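Local atomic coordinates of ParB domain protein nuclease (Sulfolobus solfataricus, PDB entry 5K5D), a protein that probably acts in archaeal DNA segregation as the ParB-type component of a plasmid pNOB8-like partition system, and may have nuclease activity. Residues K40-K45 and L66-K71; A114-I119 and R193-L198; L171-I176 and L198-P203. The protein carries 4 engineered substitutions. All blocks are in the same frame, centred on the assembly; numbering follows the deposited sequence.

Contact 1. Residues K40-K45 and L66-K71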
# COMPACT_ATOMS: atom_id res chain seq x y z
N LYS B 40 10.80 19.84 -12.10
CA LYS B 40 10.68 21.17 -12.68
C LYS B 40 10.03 22.12 -11.68
O LYS B 40 10.33 23.31 -11.67
CB LYS B 40 9.87 21.13 -13.98
CG LYS B 40 8.39 20.92 -13.78
CD LYS B 40 7.58 21.99 -14.49
CE LYS B 40 7.80 21.94 -16.00
NZ LYS B 40 6.93 22.92 -16.71
N SER B 41 9.13 21.58 -10.87
CA SER B 41 8.50 22.36 -9.80
C SER B 41 9.57 23.01 -8.95
O SER B 41 9.54 24.22 -8.71
CB SER B 41 7.63 21.45 -8.92
OG SER B 41 6.79 20.62 -9.71
N LEU B 42 10.54 22.21 -8.51
CA LEU B 42 11.64 22.69 -7.70
C LEU B 42 12.62 23.52 -8.53
O LEU B 42 13.31 24.40 -8.00
CB LEU B 42 12.37 21.52 -7.03
CG LEU B 42 11.56 20.73 -6.00
CD1 LEU B 42 12.26 19.42 -5.64
CD2 LEU B 42 11.31 21.57 -4.76
N ARG B 43 12.68 23.24 -9.82
CA ARG B 43 13.57 23.95 -10.73
C ARG B 43 13.11 25.40 -10.90
O ARG B 43 13.88 26.34 -10.65
CB ARG B 43 13.57 23.26 -12.10
CG ARG B 43 14.80 23.52 -12.95
CD ARG B 43 14.62 22.92 -14.34
NE ARG B 43 14.02 21.59 -14.30
CZ ARG B 43 14.71 20.46 -14.22
NH1 ARG B 43 16.03 20.48 -14.17
NH2 ARG B 43 14.07 19.30 -14.19
N GLU B 44 11.86 25.57 -11.31
CA GLU B 44 11.29 26.88 -11.58
C GLU B 44 11.05 27.71 -10.32
O GLU B 44 11.67 28.76 -10.13
CB GLU B 44 9.97 26.74 -12.34
CG GLU B 44 10.08 26.08 -13.70
CD GLU B 44 8.76 26.08 -14.45
OE1 GLU B 44 7.99 25.11 -14.30
OE2 GLU B 44 8.49 27.06 -15.18
N LYS B 45 10.15 27.23 -9.48
CA LYS B 45 9.67 28.00 -8.34
C LYS B 45 10.18 27.50 -7.00
O LYS B 45 9.61 27.81 -5.95
CB LYS B 45 8.14 28.04 -8.34
CG LYS B 45 7.50 26.80 -8.94
CD LYS B 45 6.00 26.98 -9.08
CE LYS B 45 5.38 25.81 -9.84
NZ LYS B 45 5.75 24.51 -9.21
N LEU B 66 13.90 15.50 -1.95
CA LEU B 66 15.17 15.80 -1.30
C LEU B 66 16.34 15.47 -2.22
O LEU B 66 17.31 16.22 -2.31
CB LEU B 66 15.31 15.05 0.03
CG LEU B 66 16.64 15.33 0.73
CD1 LEU B 66 16.74 16.80 1.12
CD2 LEU B 66 16.84 14.45 1.95
N ASP B 67 16.24 14.32 -2.89
CA ASP B 67 17.31 13.88 -3.79
C ASP B 67 17.50 14.86 -4.94
O ASP B 67 18.63 15.20 -5.30
CB ASP B 67 17.01 12.48 -4.32
CG ASP B 67 18.12 11.95 -5.22
OD1 ASP B 67 19.14 11.46 -4.68
OD2 ASP B 67 17.98 12.04 -6.45
N ILE B 68 16.40 15.31 -5.52
CA ILE B 68 16.43 16.30 -6.59
C ILE B 68 17.09 17.59 -6.12
O ILE B 68 17.98 18.13 -6.79
CB ILE B 68 15.02 16.59 -7.10
CG1 ILE B 68 14.36 15.29 -7.59
CG2 ILE B 68 15.05 17.64 -8.20
CD1 ILE B 68 12.92 15.44 -8.01
N MSE B 69 16.67 18.09 -4.96
CA MSE B 69 17.18 19.34 -4.43
C MSE B 69 18.67 19.26 -4.11
O MSE B 69 19.40 20.23 -4.24
CB MSE B 69 16.41 19.74 -3.17
CG MSE B 69 14.98 20.15 -3.43
SE MSE B 69 14.14 20.84 -1.81
CE MSE B 69 14.09 19.19 -0.78
N LYS B 70 19.09 18.08 -3.67
CA LYS B 70 20.50 17.83 -3.38
C LYS B 70 21.30 17.99 -4.68
O LYS B 70 22.37 18.60 -4.68
CB LYS B 70 20.67 16.42 -2.83
CG LYS B 70 21.65 16.31 -1.67
CD LYS B 70 20.98 16.64 -0.35
CE LYS B 70 20.15 15.47 0.16
NZ LYS B 70 20.99 14.36 0.69
N LYS B 71 20.76 17.46 -5.77
CA LYS B 71 21.43 17.52 -7.07
C LYS B 71 21.30 18.90 -7.74
O LYS B 71 22.12 19.26 -8.57
CB LYS B 71 20.90 16.43 -8.00
CG LYS B 71 21.31 15.02 -7.58
CD LYS B 71 20.49 13.97 -8.29
CE LYS B 71 20.89 12.57 -7.83
NZ LYS B 71 20.15 11.51 -8.57
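The helical segments 40-45 and 66-71 come nearest through Leu42 and Met69, whose CA atoms are 7.3 Å apart, with no hydrogen bond passing between them. Leu42 carries one side of the contact alone. Its CB bond aims at the opposing helix, and with CG anti to the carbonyl carbon (chi1 -65°) the two methyls of its fork are presented to Met69, a selenomethionine. The methyl CD1 rests 3.6 Å from Met69 CG, while CD2 lies 4.2 Å from Met69 SE, so the fork sits across the CG-SE part of Met69. The two side chains meet at about a right angle. Ile68 adds a looser touch beside them, its branch methyl CG2 lying 4.2 Å from Leu42 CD1. All three residues are buried, and the 136 Å² covered between the segments is essentially apolar. Within segment 66-71, away from the touching residues, Lys71 NZ forms a 3.1 Å salt bridge with Asp67 OD2 through the syn lone pair; that same oxygen also pairs with Arg35. Within the ParB-like N-terminal region the contact ties helix 37-45 to helix 63-71. Gln47 touches both Leu42 and Met69, Ile68 continues onto Leu38 and Glu39 of helix 37-45, and Leu66 and Met69 reach Leu51, placing helix 63-71 against strand 51-53 of the mixed sheet.

Contact 2. Residues A114-I119 and R193-L198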
# COMPACT_ATOMS: atom_id res chain seq x y z
N ALA B 114 -0.97 -0.73 -3.31
CA ALA B 114 0.22 -1.38 -2.80
C ALA B 114 0.76 -0.62 -1.59
O ALA B 114 1.24 -1.23 -0.63
CB ALA B 114 1.29 -1.50 -3.88
N LEU B 115 0.69 0.70 -1.65
CA LEU B 115 1.09 1.53 -0.52
C LEU B 115 0.10 1.33 0.63
O LEU B 115 0.50 1.18 1.79
CB LEU B 115 1.14 3.00 -0.91
CG LEU B 115 1.34 4.03 0.21
CD1 LEU B 115 2.64 3.78 0.97
CD2 LEU B 115 1.31 5.44 -0.35
N PHE B 116 -1.18 1.31 0.29
CA PHE B 116 -2.23 1.15 1.28
C PHE B 116 -2.02 -0.12 2.10
O PHE B 116 -2.07 -0.08 3.33
CB PHE B 116 -3.60 1.11 0.60
CG PHE B 116 -4.72 1.58 1.47
CD1 PHE B 116 -4.46 2.16 2.70
CD2 PHE B 116 -6.04 1.44 1.07
CE1 PHE B 116 -5.49 2.60 3.51
CE2 PHE B 116 -7.08 1.88 1.88
CZ PHE B 116 -6.80 2.46 3.10
N GLN B 117 -1.79 -1.23 1.41
CA GLN B 117 -1.52 -2.49 2.09
C GLN B 117 -0.25 -2.41 2.94
O GLN B 117 -0.24 -2.88 4.08
CB GLN B 117 -1.40 -3.65 1.09
CG GLN B 117 -0.99 -4.96 1.74
CD GLN B 117 -0.83 -6.08 0.74
OE1 GLN B 117 -1.42 -6.07 -0.33
NE2 GLN B 117 -0.01 -7.07 1.10
N LYS B 118 0.81 -1.83 2.39
CA LYS B 118 2.07 -1.71 3.12
C LYS B 118 1.84 -0.97 4.42
O LYS B 118 2.39 -1.32 5.46
CB LYS B 118 3.13 -0.98 2.30
CG LYS B 118 3.81 -1.83 1.25
CD LYS B 118 4.87 -1.02 0.54
CE LYS B 118 5.37 -1.72 -0.70
NZ LYS B 118 6.36 -0.89 -1.44
N ILE B 119 1.01 0.06 4.35
CA ILE B 119 0.67 0.85 5.52
C ILE B 119 -0.19 0.04 6.50
O ILE B 119 0.16 -0.11 7.66
CB ILE B 119 -0.05 2.16 5.14
CG1 ILE B 119 0.89 3.05 4.31
CG2 ILE B 119 -0.52 2.90 6.37
CD1 ILE B 119 2.13 3.51 5.07
N ARG B 193 -13.35 -3.30 1.11
CA ARG B 193 -13.85 -4.58 1.58
C ARG B 193 -13.34 -5.70 0.68
O ARG B 193 -12.96 -6.76 1.17
CB ARG B 193 -15.38 -4.57 1.61
CG ARG B 193 -15.97 -5.80 2.27
CD ARG B 193 -17.47 -5.69 2.39
NE ARG B 193 -18.06 -6.96 2.81
CZ ARG B 193 -18.41 -7.92 1.97
NH1 ARG B 193 -18.25 -7.76 0.66
NH2 ARG B 193 -18.93 -9.05 2.43
N LYS B 194 -13.32 -5.43 -0.62
CA LYS B 194 -12.76 -6.36 -1.59
C LYS B 194 -11.29 -6.60 -1.28
O LYS B 194 -10.83 -7.74 -1.26
CB LYS B 194 -12.89 -5.80 -3.01
CG LYS B 194 -14.27 -5.92 -3.61
CD LYS B 194 -14.34 -5.18 -4.94
CE LYS B 194 -15.72 -5.30 -5.58
NZ LYS B 194 -15.87 -4.38 -6.74
N MSE B 195 -10.56 -5.52 -1.05
CA MSE B 195 -9.13 -5.62 -0.79
C MSE B 195 -8.88 -6.37 0.51
O MSE B 195 -7.99 -7.21 0.58
CB MSE B 195 -8.48 -4.24 -0.74
CG MSE B 195 -6.97 -4.28 -0.93
SE MSE B 195 -5.94 -3.86 0.68
CE MSE B 195 -6.09 -1.93 0.62
N ALA B 196 -9.69 -6.08 1.53
CA ALA B 196 -9.54 -6.71 2.83
C ALA B 196 -9.76 -8.21 2.76
O ALA B 196 -8.99 -8.99 3.33
CB ALA B 196 -10.48 -6.07 3.85
N ILE B 197 -10.81 -8.62 2.05
CA ILE B 197 -11.11 -10.04 1.88
C ILE B 197 -10.01 -10.77 1.12
O ILE B 197 -9.61 -11.87 1.48
CB ILE B 197 -12.46 -10.25 1.17
CG1 ILE B 197 -13.60 -9.72 2.04
CG2 ILE B 197 -12.67 -11.72 0.85
CD1 ILE B 197 -14.97 -9.92 1.45
N LEU B 198 -9.51 -10.14 0.06
CA LEU B 198 -8.44 -10.74 -0.71
C LEU B 198 -7.16 -10.79 0.12
O LEU B 198 -6.44 -11.78 0.09
CB LEU B 198 -8.18 -9.95 -2.00
CG LEU B 198 -9.32 -9.83 -3.01
CD1 LEU B 198 -8.85 -9.11 -4.26
CD2 LEU B 198 -9.89 -11.20 -3.36
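Met195, a selenomethionine, meets Phe116 through its terminal methyl: CE lies 3.4 Å from Phe116 CD2. The same methyl is 3.9 Å from Phe116 CG and equally near Phe116 CB, so it nestles at the root of the phenyl group, on the CD2 side, instead of by its far end. Ring and selenomethionine chain approach each other at a slant. CE also comes to 4.4 Å from the backbone N of Gln117, a looser approach to the helix backbone. These few touches bury 114 Å², mostly on Met195, and involve no hydrogen bond between the segments.

Met195 reaches across by its shape. Its CB bond is aimed at helix 109-128, CG stands anti to the backbone N (chi1 -161°), and bends at chi2 and chi3 then turn CE to the Phe116 ring. The nearest CA atoms, Gln117 CA and Met195 CA, are 8.7 Å apart. Phe116 is placed in turn by a second shell: its ring stacks with that of Trp98, and Leu187 and Leu180 touch it as well. Gln117 leans on Tyr173 and on Leu206 and Thr210.

The contact thus joins the long helix 109-128 to helix 189-201 near the centre of the chain. Helix 170-180 is applied to both of them, helix 203-210 packs on Gln117 and Leu198, and helix 218-230 meets helix 189-201 through Leu198 and the salt bridge of Lys194 with Asp219.

Contact 3. Residues L171-I176 and L198-P203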
# COMPACT_ATOMS: atom_id res chain seq x y z
N LEU B 171 -11.99 -8.66 9.03
CA LEU B 171 -12.80 -7.59 9.60
C LEU B 171 -11.92 -6.52 10.23
O LEU B 171 -12.06 -5.34 9.93
CB LEU B 171 -13.77 -8.15 10.64
CG LEU B 171 -14.77 -7.14 11.20
CD1 LEU B 171 -15.62 -6.55 10.08
CD2 LEU B 171 -15.64 -7.79 12.26
N GLU B 172 -11.02 -6.95 11.11
CA GLU B 172 -10.12 -6.02 11.78
C GLU B 172 -9.31 -5.25 10.74
O GLU B 172 -9.19 -4.03 10.83
CB GLU B 172 -9.20 -6.77 12.74
CG GLU B 172 -9.93 -7.73 13.67
CD GLU B 172 -8.99 -8.62 14.46
OE1 GLU B 172 -8.47 -9.60 13.88
OE2 GLU B 172 -8.77 -8.35 15.66
N TYR B 173 -8.76 -5.97 9.77
CA TYR B 173 -7.99 -5.36 8.69
C TYR B 173 -8.81 -4.32 7.93
O TYR B 173 -8.32 -3.24 7.61
CB TYR B 173 -7.46 -6.42 7.72
CG TYR B 173 -6.36 -5.91 6.81
CD1 TYR B 173 -6.65 -5.44 5.53
CD2 TYR B 173 -5.04 -5.90 7.23
CE1 TYR B 173 -5.64 -4.98 4.70
CE2 TYR B 173 -4.03 -5.44 6.40
CZ TYR B 173 -4.33 -4.98 5.14
OH TYR B 173 -3.32 -4.53 4.33
N GLU B 174 -10.06 -4.65 7.64
CA GLU B 174 -10.95 -3.74 6.94
C GLU B 174 -11.23 -2.48 7.76
O GLU B 174 -11.29 -1.38 7.22
CB GLU B 174 -12.26 -4.43 6.57
CG GLU B 174 -13.23 -3.54 5.82
CD GLU B 174 -14.56 -4.21 5.58
OE1 GLU B 174 -15.61 -3.56 5.79
OE2 GLU B 174 -14.56 -5.40 5.19
N ARG B 175 -11.42 -2.65 9.06
CA ARG B 175 -11.70 -1.52 9.93
C ARG B 175 -10.49 -0.60 9.97
O ARG B 175 -10.62 0.62 10.03
CB ARG B 175 -12.06 -1.99 11.35
CG ARG B 175 -10.95 -1.81 12.37
CD ARG B 175 -11.36 -2.32 13.75
NE ARG B 175 -11.85 -3.69 13.69
CZ ARG B 175 -11.66 -4.60 14.65
NH1 ARG B 175 -10.98 -4.28 15.74
NH2 ARG B 175 -12.15 -5.82 14.51
N ILE B 176 -9.31 -1.21 9.91
CA ILE B 176 -8.07 -0.45 9.88
C ILE B 176 -8.00 0.41 8.62
O ILE B 176 -7.60 1.57 8.67
CB ILE B 176 -6.85 -1.38 9.94
CG1 ILE B 176 -6.75 -2.01 11.33
CG2 ILE B 176 -5.58 -0.63 9.60
CD1 ILE B 176 -5.46 -2.75 11.59
N LEU B 198 -9.51 -10.14 0.06
CA LEU B 198 -8.44 -10.74 -0.71
C LEU B 198 -7.16 -10.79 0.12
O LEU B 198 -6.44 -11.78 0.09
CB LEU B 198 -8.18 -9.95 -2.00
CG LEU B 198 -9.32 -9.83 -3.01
CD1 LEU B 198 -8.85 -9.11 -4.26
CD2 LEU B 198 -9.89 -11.20 -3.36
N ARG B 199 -6.90 -9.73 0.86
CA ARG B 199 -5.66 -9.63 1.62
C ARG B 199 -5.54 -10.74 2.65
O ARG B 199 -4.45 -11.25 2.91
CB ARG B 199 -5.55 -8.26 2.30
CG ARG B 199 -4.13 -7.83 2.60
CD ARG B 199 -3.67 -8.35 3.94
NE ARG B 199 -2.22 -8.21 4.10
CZ ARG B 199 -1.36 -9.21 3.94
NH1 ARG B 199 -1.79 -10.42 3.63
NH2 ARG B 199 -0.06 -8.99 4.10
N ILE B 200 -6.68 -11.13 3.22
CA ILE B 200 -6.71 -12.13 4.28
C ILE B 200 -6.94 -13.55 3.76
O ILE B 200 -6.27 -14.49 4.18
CB ILE B 200 -7.77 -11.79 5.34
CG1 ILE B 200 -7.16 -10.88 6.42
CG2 ILE B 200 -8.34 -13.05 5.97
CD1 ILE B 200 -6.57 -9.59 5.87
N ASN B 201 -7.88 -13.69 2.83
CA ASN B 201 -8.22 -15.01 2.31
C ASN B 201 -7.28 -15.49 1.22
O ASN B 201 -6.95 -16.68 1.15
CB ASN B 201 -9.67 -15.03 1.81
CG ASN B 201 -10.68 -14.93 2.94
OD1 ASN B 201 -11.10 -15.93 3.51
ND2 ASN B 201 -11.06 -13.70 3.28
N THR B 202 -6.82 -14.57 0.38
CA THR B 202 -6.05 -14.93 -0.80
C THR B 202 -4.91 -13.95 -1.11
O THR B 202 -4.94 -13.25 -2.13
CB THR B 202 -6.98 -15.08 -2.02
OG1 THR B 202 -6.24 -15.55 -3.15
CG2 THR B 202 -7.66 -13.75 -2.34
N PRO B 203 -3.90 -13.90 -0.24
CA PRO B 203 -2.75 -12.99 -0.36
C PRO B 203 -2.02 -13.13 -1.71
O PRO B 203 -1.63 -12.13 -2.31
CB PRO B 203 -1.82 -13.45 0.77
CG PRO B 203 -2.71 -14.11 1.75
CD PRO B 203 -3.79 -14.76 0.95
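Tyr173 meets Arg199 and Ile200 at once, and these three buried residues account for nearly all of the 136 Å² covered here. The aliphatic part of Arg199 lies over one face of the phenol: CD sits 3.9 Å from the ring centroid, 22° off the normal, a CH-pi contact displaced toward the hydroxyl-bearing rim, where Arg199 CD is 3.6 Å from Tyr173 CZ. The bend at chi2 (-87°) lays CG and CD of Arg199 over the phenol; the guanidinium beyond is turned, its plane 81° from that of the ring, with Tyr173 CZ at its edge. No hydrogen bond links the pair directly. Instead both answer to Asp121 of helix 109-128, whose OD1 is hydrogen-bonded to Tyr173 OH and whose OD2 forms a salt bridge with Arg199 NH2, so one carboxylate takes both polar ends. The contact packs helix 170-180, which follows the two-stranded antiparallel sheet 159-161/167-169, on the last turn of helix 189-201; Thr202 then breaks the helical course and serves as N-cap of helix 203-210. At the base of the phenol, the Ile200 methyl CD1 touches Tyr173 CB at 3.8 Å. Replacing Tyr173 by an alanine would probably open a gap under the Arg199 methylenes and leave Asp121 OD1 without its hydroxyl partner. Gln117 and Ala120 border the tyrosine from helix 109-128, and Leu162 and Leu206 touch Arg199.

In the fold
Contact 1 stands apart from the other two: its centre is about 32 Å from that of contact 2 and about 39 Å from that of contact 3, and its nearest atoms remain about 16 and 27 Å away. Contacts 1 and 3 lie on opposite sides of the chain's centre. Contacts 2 and 3, by contrast, touch each other, with centres about 7 Å apart. They share Leu198 and helix 189-201, which faces helix 109-128 in one and helix 170-180 in the other. Their segments alternate along the sequence, and Ala196 CB packs 3.6 Å from Glu174 CB where they adjoin. Contact 1 joins two helices beside the mixed sheet, within the ParB-like N-terminal range.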